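Local coordinates for protein glycerate 2-kinase (Pyrococcus horikoshii, PDB 1X3L) that phosphorylates D-glycerate to 2-phosphoglycerate with ATP, accepting other nucleotides or pyrophosphate as donors and using magnesium as its preferred metal, at residues 249-252 with 253-256; 166-169 with 170-174. All coordinates share one frame; numbering follows the deposited sequence.

Contact 1 (249-252 with 253-256). With EDO (1,2-ethanediol), chain D.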
ATOM      1  N   VAL A 249       5.261   5.287 -32.626  1.00 40.96           N
ATOM      2  CA  VAL A 249       4.594   4.480 -31.611  1.00 42.29           C
ATOM      3  C   VAL A 249       3.865   5.415 -30.652  1.00 42.07           C
ATOM      4  O   VAL A 249       4.304   6.542 -30.418  1.00 42.18           O
ATOM      5  CB  VAL A 249       5.598   3.591 -30.834  1.00 43.07           C
ATOM      6  CG1 VAL A 249       6.226   2.580 -31.780  1.00 42.23           C
ATOM      7  CG2 VAL A 249       6.670   4.444 -30.187  1.00 42.54           C
ATOM      8  N   GLU A 250       2.750   4.950 -30.101  1.00 40.89           N
ATOM      9  CA  GLU A 250       1.960   5.776 -29.206  1.00 39.90           C
ATOM     10  C   GLU A 250       2.657   6.120 -27.901  1.00 38.29           C
ATOM     11  O   GLU A 250       3.458   5.351 -27.370  1.00 38.14           O
ATOM     12  CB  GLU A 250       0.611   5.110 -28.926  1.00 40.73           C
ATOM     13  CG  GLU A 250      -0.211   4.870 -30.194  1.00 43.56           C
ATOM     14  CD  GLU A 250      -1.578   4.264 -29.913  1.00 47.50           C
ATOM     15  OE1 GLU A 250      -1.777   3.715 -28.803  1.00 48.09           O
ATOM     16  OE2 GLU A 250      -2.450   4.329 -30.810  1.00 47.38           O
ATOM     17  N   GLU A 251       2.342   7.306 -27.404  1.00 37.42           N
ATOM     18  CA  GLU A 251       2.894   7.820 -26.162  1.00 36.45           C
ATOM     19  C   GLU A 251       2.120   7.169 -25.008  1.00 35.86           C
ATOM     20  O   GLU A 251       1.109   6.499 -25.239  1.00 35.03           O
ATOM     21  CB  GLU A 251       2.723   9.345 -26.157  1.00 37.38           C
ATOM     22  CG  GLU A 251       3.206  10.054 -24.919  1.00 41.55           C
ATOM     23  CD  GLU A 251       4.690   9.890 -24.681  1.00 41.13           C
ATOM     24  OE1 GLU A 251       5.504  10.542 -25.381  1.00 38.72           O
ATOM     25  OE2 GLU A 251       5.037   9.100 -23.785  1.00 41.73           O
ATOM     26  N   THR A 252       2.607   7.328 -23.778  1.00 35.45           N
ATOM     27  CA  THR A 252       1.897   6.781 -22.623  1.00 33.83           C
ATOM     28  C   THR A 252       0.661   7.669 -22.464  1.00 35.63           C
ATOM     29  O   THR A 252       0.621   8.772 -23.012  1.00 34.22           O
ATOM     30  CB  THR A 252       2.760   6.834 -21.341  1.00 33.90           C
ATOM     31  OG1 THR A 252       3.400   8.112 -21.242  1.00 32.40           O
ATOM     32  CG2 THR A 252       3.821   5.738 -21.359  1.00 33.30           C
ATOM     33  N   LEU A 253      -0.347   7.196 -21.737  1.00 35.70           N
ATOM     34  CA  LEU A 253      -1.581   7.958 -21.554  1.00 35.34           C
ATOM     35  C   LEU A 253      -1.333   9.381 -21.056  1.00 36.19           C
ATOM     36  O   LEU A 253      -0.689   9.588 -20.029  1.00 35.70           O
ATOM     37  CB  LEU A 253      -2.519   7.230 -20.581  1.00 34.69           C
ATOM     38  CG  LEU A 253      -3.871   7.918 -20.368  1.00 33.05           C
ATOM     39  CD1 LEU A 253      -4.601   8.011 -21.698  1.00 31.45           C
ATOM     40  CD2 LEU A 253      -4.702   7.151 -19.359  1.00 34.83           C
ATOM     41  N   LYS A 254      -1.861  10.357 -21.787  1.00 37.14           N
ATOM     42  CA  LYS A 254      -1.691  11.764 -21.437  1.00 38.87           C
ATOM     43  C   LYS A 254      -2.983  12.421 -20.956  1.00 40.10           C
ATOM     44  O   LYS A 254      -2.948  13.360 -20.166  1.00 41.66           O
ATOM     45  CB  LYS A 254      -1.153  12.540 -22.650  1.00 38.31           C
ATOM     46  CG  LYS A 254       0.259  12.153 -23.071  1.00 36.39           C
ATOM     47  CD  LYS A 254       1.303  12.732 -22.124  1.00 34.68           C
ATOM     48  CE  LYS A 254       2.677  12.133 -22.377  1.00 33.04           C
ATOM     49  NZ  LYS A 254       2.716  10.679 -22.023  1.00 33.91           N
ATOM     50  N   GLU A 255      -4.120  11.918 -21.424  1.00 41.64           N
ATOM     51  CA  GLU A 255      -5.415  12.484 -21.067  1.00 44.42           C
ATOM     52  C   GLU A 255      -6.288  11.517 -20.271  1.00 44.47           C
ATOM     53  O   GLU A 255      -6.019  10.317 -20.218  1.00 44.57           O
ATOM     54  CB  GLU A 255      -6.164  12.887 -22.338  1.00 47.81           C
ATOM     55  CG  GLU A 255      -5.401  13.828 -23.259  1.00 53.77           C
ATOM     56  CD  GLU A 255      -5.391  15.257 -22.755  1.00 56.61           C
ATOM     57  OE1 GLU A 255      -6.482  15.862 -22.670  1.00 58.78           O
ATOM     58  OE2 GLU A 255      -4.297  15.776 -22.444  1.00 59.47           O
ATOM     59  N   ASP A 256      -7.342  12.052 -19.663  1.00 42.87           N
ATOM     60  CA  ASP A 256      -8.273  11.239 -18.893  1.00 43.63           C
ATOM     61  C   ASP A 256      -9.202  10.500 -19.847  1.00 41.99           C
ATOM     62  O   ASP A 256      -9.578  11.030 -20.890  1.00 41.37           O
ATOM     63  CB  ASP A 256      -9.114  12.118 -17.956  1.00 45.74           C
ATOM     64  CG  ASP A 256      -8.367  12.516 -16.690  1.00 49.35           C
ATOM     65  OD1 ASP A 256      -7.996  11.611 -15.909  1.00 48.68           O
ATOM     66  OD2 ASP A 256      -8.155  13.732 -16.475  1.00 50.57           O
TER
HETATM   67  C1  EDO D 502      -8.159   7.052 -16.801  1.00 44.53           C
HETATM   68  O1  EDO D 502      -9.370   7.779 -17.077  1.00 43.78           O
HETATM   69  C2  EDO D 502      -7.073   7.999 -16.283  1.00 43.97           C
HETATM   70  O2  EDO D 502      -7.509   8.637 -15.078  1.00 45.27           O
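K254 doubles back along its own loop so that its ammonium lies among the carboxylate of E251, the main-chain carbonyl of T252 and the T252 hydroxyl. The salt bridge from K254 NZ to E251 OE2 spans 3.3 Å. A hydrogen bond joins K254 NZ to T252 O at 3.0 Å, the donor standing above the carbonyl plane, 55° out of it. T252 OG1 is also only 2.8 Å from K254 NZ, but the angle is too poor for a bond, and the hydroxyl has D213 OD2 as its partner instead. The lysine is bent at chi2 and chi4, which brings K254 CE to 3.3 Å and K254 NZ to 3.0 Å from E251 CG, a tight approach that accompanies the salt bridge. The glutamate is itself bent, and E251 OE2 accepts the amide of the next residue, T252 N, at 3.0 Å in a nearly straight bond (165°) on the anti side of the carboxylate. E251 OE2 probably also accepts H172 NE2, while the ammonium reaches the carbonyls of D213 and T215. With an alanine in place of K254, E251 would probably lose its nearest positive mate within the loop, and three backbone carbonyls would be left without this donor. Farther along, D256 OD1 meets O2 of a 1,2-ethanediol molecule, probably from the crystallisation liquor, at 3.1 Å, and pairs with K212. The loop connects helix 235-246, on which V249 packs, to strand 260-266 at the edge of the six-stranded parallel sheet; midway, T252 and L253 rest on helix 180-183, and the L253 backbone is hydrogen-bonded to G178 and D213.

Contact 2 (166-169 with 170-174); sequences INTV and RKHIS
R170 N to I166 O (2.9 Å) and K171 N to N167 O continue the i to i+4 bonding of helix 163-171, which gives out at H172, whose N makes only weak bonds back to T168 O and V169 O. The imidazole adds a stronger bond to T168 O: H172 ND1 points at this oxygen, 2.7 Å away and at 164°, with T168 O at the ring edge in its plane. The ring lies alongside T168, whose methyl CG2, anti to the backbone N, lies 4.2 Å from H172 ND1. R170 NH2 donates to N167 OD1 at 3.0 Å, approaching from above the amide carbonyl plane, with amide and guanidinium turned 72° apart. The arginine's bend at chi3 (-56°) lets this happen while R170 NE stays 3.7 Å from the I166 CG2 methyl; S207 OG is a further partner of R170 NH2. I173 CG1 sits 3.5 Å from V169 O, and its side chain packs on helix 146-158. Since ND1 serves as a donor and NE2 faces the carboxylate of E251, at a distance that is doubtfully short, H172 may be protonated on both nitrogens, which would make it a positive group joining the T168 carbonyl to the loop that carries E251.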
ATOM      1  N   ILE A 166      13.293   6.470 -13.259  1.00 54.67           N
ATOM      2  CA  ILE A 166      13.373   5.073 -13.658  1.00 54.20           C
ATOM      3  C   ILE A 166      11.997   4.619 -14.118  1.00 53.15           C
ATOM      4  O   ILE A 166      11.875   3.805 -15.033  1.00 52.34           O
ATOM      5  CB  ILE A 166      13.847   4.187 -12.482  1.00 55.18           C
ATOM      6  CG1 ILE A 166      15.312   4.501 -12.164  1.00 55.61           C
ATOM      7  CG2 ILE A 166      13.666   2.711 -12.818  1.00 54.49           C
ATOM      8  CD1 ILE A 166      15.875   3.725 -10.989  1.00 56.33           C
ATOM      9  N   ASN A 167      10.965   5.155 -13.471  1.00 51.79           N
ATOM     10  CA  ASN A 167       9.584   4.838 -13.810  1.00 50.13           C
ATOM     11  C   ASN A 167       9.262   5.438 -15.174  1.00 47.50           C
ATOM     12  O   ASN A 167       8.501   4.869 -15.950  1.00 47.10           O
ATOM     13  CB  ASN A 167       8.629   5.426 -12.770  1.00 52.89           C
ATOM     14  CG  ASN A 167       8.803   4.808 -11.398  1.00 56.24           C
ATOM     15  OD1 ASN A 167       9.645   3.928 -11.206  1.00 56.92           O
ATOM     16  ND2 ASN A 167       8.012   5.266 -10.434  1.00 56.55           N
ATOM     17  N   THR A 168       9.841   6.599 -15.452  1.00 44.92           N
ATOM     18  CA  THR A 168       9.624   7.276 -16.725  1.00 44.82           C
ATOM     19  C   THR A 168      10.163   6.429 -17.869  1.00 43.50           C
ATOM     20  O   THR A 168       9.496   6.245 -18.889  1.00 42.20           O
ATOM     21  CB  THR A 168      10.320   8.643 -16.751  1.00 44.07           C
ATOM     22  OG1 THR A 168       9.668   9.520 -15.826  1.00 46.09           O
ATOM     23  CG2 THR A 168      10.273   9.246 -18.150  1.00 44.22           C
ATOM     24  N   VAL A 169      11.376   5.917 -17.692  1.00 41.65           N
ATOM     25  CA  VAL A 169      11.988   5.087 -18.710  1.00 40.77           C
ATOM     26  C   VAL A 169      11.221   3.776 -18.844  1.00 40.16           C
ATOM     27  O   VAL A 169      10.866   3.385 -19.950  1.00 38.37           O
ATOM     28  CB  VAL A 169      13.470   4.788 -18.383  1.00 40.80           C
ATOM     29  CG1 VAL A 169      14.055   3.846 -19.423  1.00 40.36           C
ATOM     30  CG2 VAL A 169      14.268   6.084 -18.357  1.00 41.39           C
ATOM     31  N   ARG A 170      10.945   3.113 -17.721  1.00 39.72           N
ATOM     32  CA  ARG A 170      10.225   1.840 -17.753  1.00 39.60           C
ATOM     33  C   ARG A 170       8.825   1.966 -18.353  1.00 39.19           C
ATOM     34  O   ARG A 170       8.382   1.090 -19.105  1.00 37.65           O
ATOM     35  CB  ARG A 170      10.135   1.222 -16.349  1.00 43.27           C
ATOM     36  CG  ARG A 170      11.484   0.788 -15.762  1.00 48.11           C
ATOM     37  CD  ARG A 170      11.342  -0.018 -14.459  1.00 50.43           C
ATOM     38  NE  ARG A 170      10.586   0.700 -13.433  1.00 53.23           N
ATOM     39  CZ  ARG A 170       9.265   0.631 -13.284  1.00 53.84           C
ATOM     40  NH1 ARG A 170       8.537  -0.134 -14.089  1.00 53.12           N
ATOM     41  NH2 ARG A 170       8.666   1.342 -12.338  1.00 53.49           N
ATOM     42  N   LYS A 171       8.128   3.051 -18.028  1.00 36.88           N
ATOM     43  CA  LYS A 171       6.790   3.260 -18.570  1.00 36.82           C
ATOM     44  C   LYS A 171       6.815   3.398 -20.093  1.00 36.68           C
ATOM     45  O   LYS A 171       5.843   3.049 -20.768  1.00 35.52           O
ATOM     46  CB  LYS A 171       6.140   4.504 -17.953  1.00 36.72           C
ATOM     47  CG  LYS A 171       5.715   4.325 -16.497  1.00 38.58           C
ATOM     48  CD  LYS A 171       5.022   5.567 -15.943  1.00 38.30           C
ATOM     49  CE  LYS A 171       4.554   5.319 -14.512  1.00 42.42           C
ATOM     50  NZ  LYS A 171       3.668   6.399 -14.003  1.00 42.57           N
ATOM     51  N   HIS A 172       7.926   3.893 -20.634  1.00 35.25           N
ATOM     52  CA  HIS A 172       8.034   4.075 -22.080  1.00 35.60           C
ATOM     53  C   HIS A 172       8.590   2.895 -22.876  1.00 36.05           C
ATOM     54  O   HIS A 172       8.901   3.038 -24.057  1.00 36.93           O
ATOM     55  CB  HIS A 172       8.828   5.346 -22.400  1.00 33.90           C
ATOM     56  CG  HIS A 172       8.063   6.606 -22.136  1.00 35.21           C
ATOM     57  ND1 HIS A 172       7.924   7.144 -20.874  1.00 33.94           N
ATOM     58  CD2 HIS A 172       7.321   7.386 -22.959  1.00 34.99           C
ATOM     59  CE1 HIS A 172       7.129   8.197 -20.930  1.00 33.30           C
ATOM     60  NE2 HIS A 172       6.749   8.365 -22.183  1.00 34.70           N
ATOM     61  N   ILE A 173       8.721   1.735 -22.237  1.00 36.23           N
ATOM     62  CA  ILE A 173       9.191   0.534 -22.929  1.00 36.62           C
ATOM     63  C   ILE A 173       8.327  -0.643 -22.510  1.00 36.83           C
ATOM     64  O   ILE A 173       8.723  -1.803 -22.633  1.00 36.82           O
ATOM     65  CB  ILE A 173      10.671   0.208 -22.636  1.00 37.56           C
ATOM     66  CG1 ILE A 173      10.913   0.117 -21.131  1.00 38.35           C
ATOM     67  CG2 ILE A 173      11.565   1.254 -23.285  1.00 38.04           C
ATOM     68  CD1 ILE A 173      12.336  -0.266 -20.777  1.00 37.40           C
ATOM     69  N   SER A 174       7.134  -0.320 -22.024  1.00 34.82           N
ATOM     70  CA  SER A 174       6.169  -1.314 -21.590  1.00 35.55           C
ATOM     71  C   SER A 174       4.854  -1.096 -22.330  1.00 35.35           C
ATOM     72  O   SER A 174       4.419   0.035 -22.508  1.00 36.22           O
ATOM     73  CB  SER A 174       5.927  -1.196 -20.084  1.00 33.99           C
ATOM     74  OG  SER A 174       4.785  -1.943 -19.699  1.00 32.92           O
TER

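In the fold
Contact 2 comes first along the chain, at the C-terminal end of helix 163-171; contact 1 follows some 75 residues later, in the loop between helix 235-246 and strand 260-266. Their centres are nevertheless only about 13 Å apart, on the same side of the chain's centre, and they touch directly. H172 NE2 and E251 OE2 are an unusually short 2.5 Å apart, a probable hydrogen bond, beside which T252 CG2 packs on K171 O at 3.4 Å. The intervening D213 and T215 also border both. A helix end is thereby probably tied to the loop leading into the edge strand of the parallel sheet, away from K58, which probably binds the substrate.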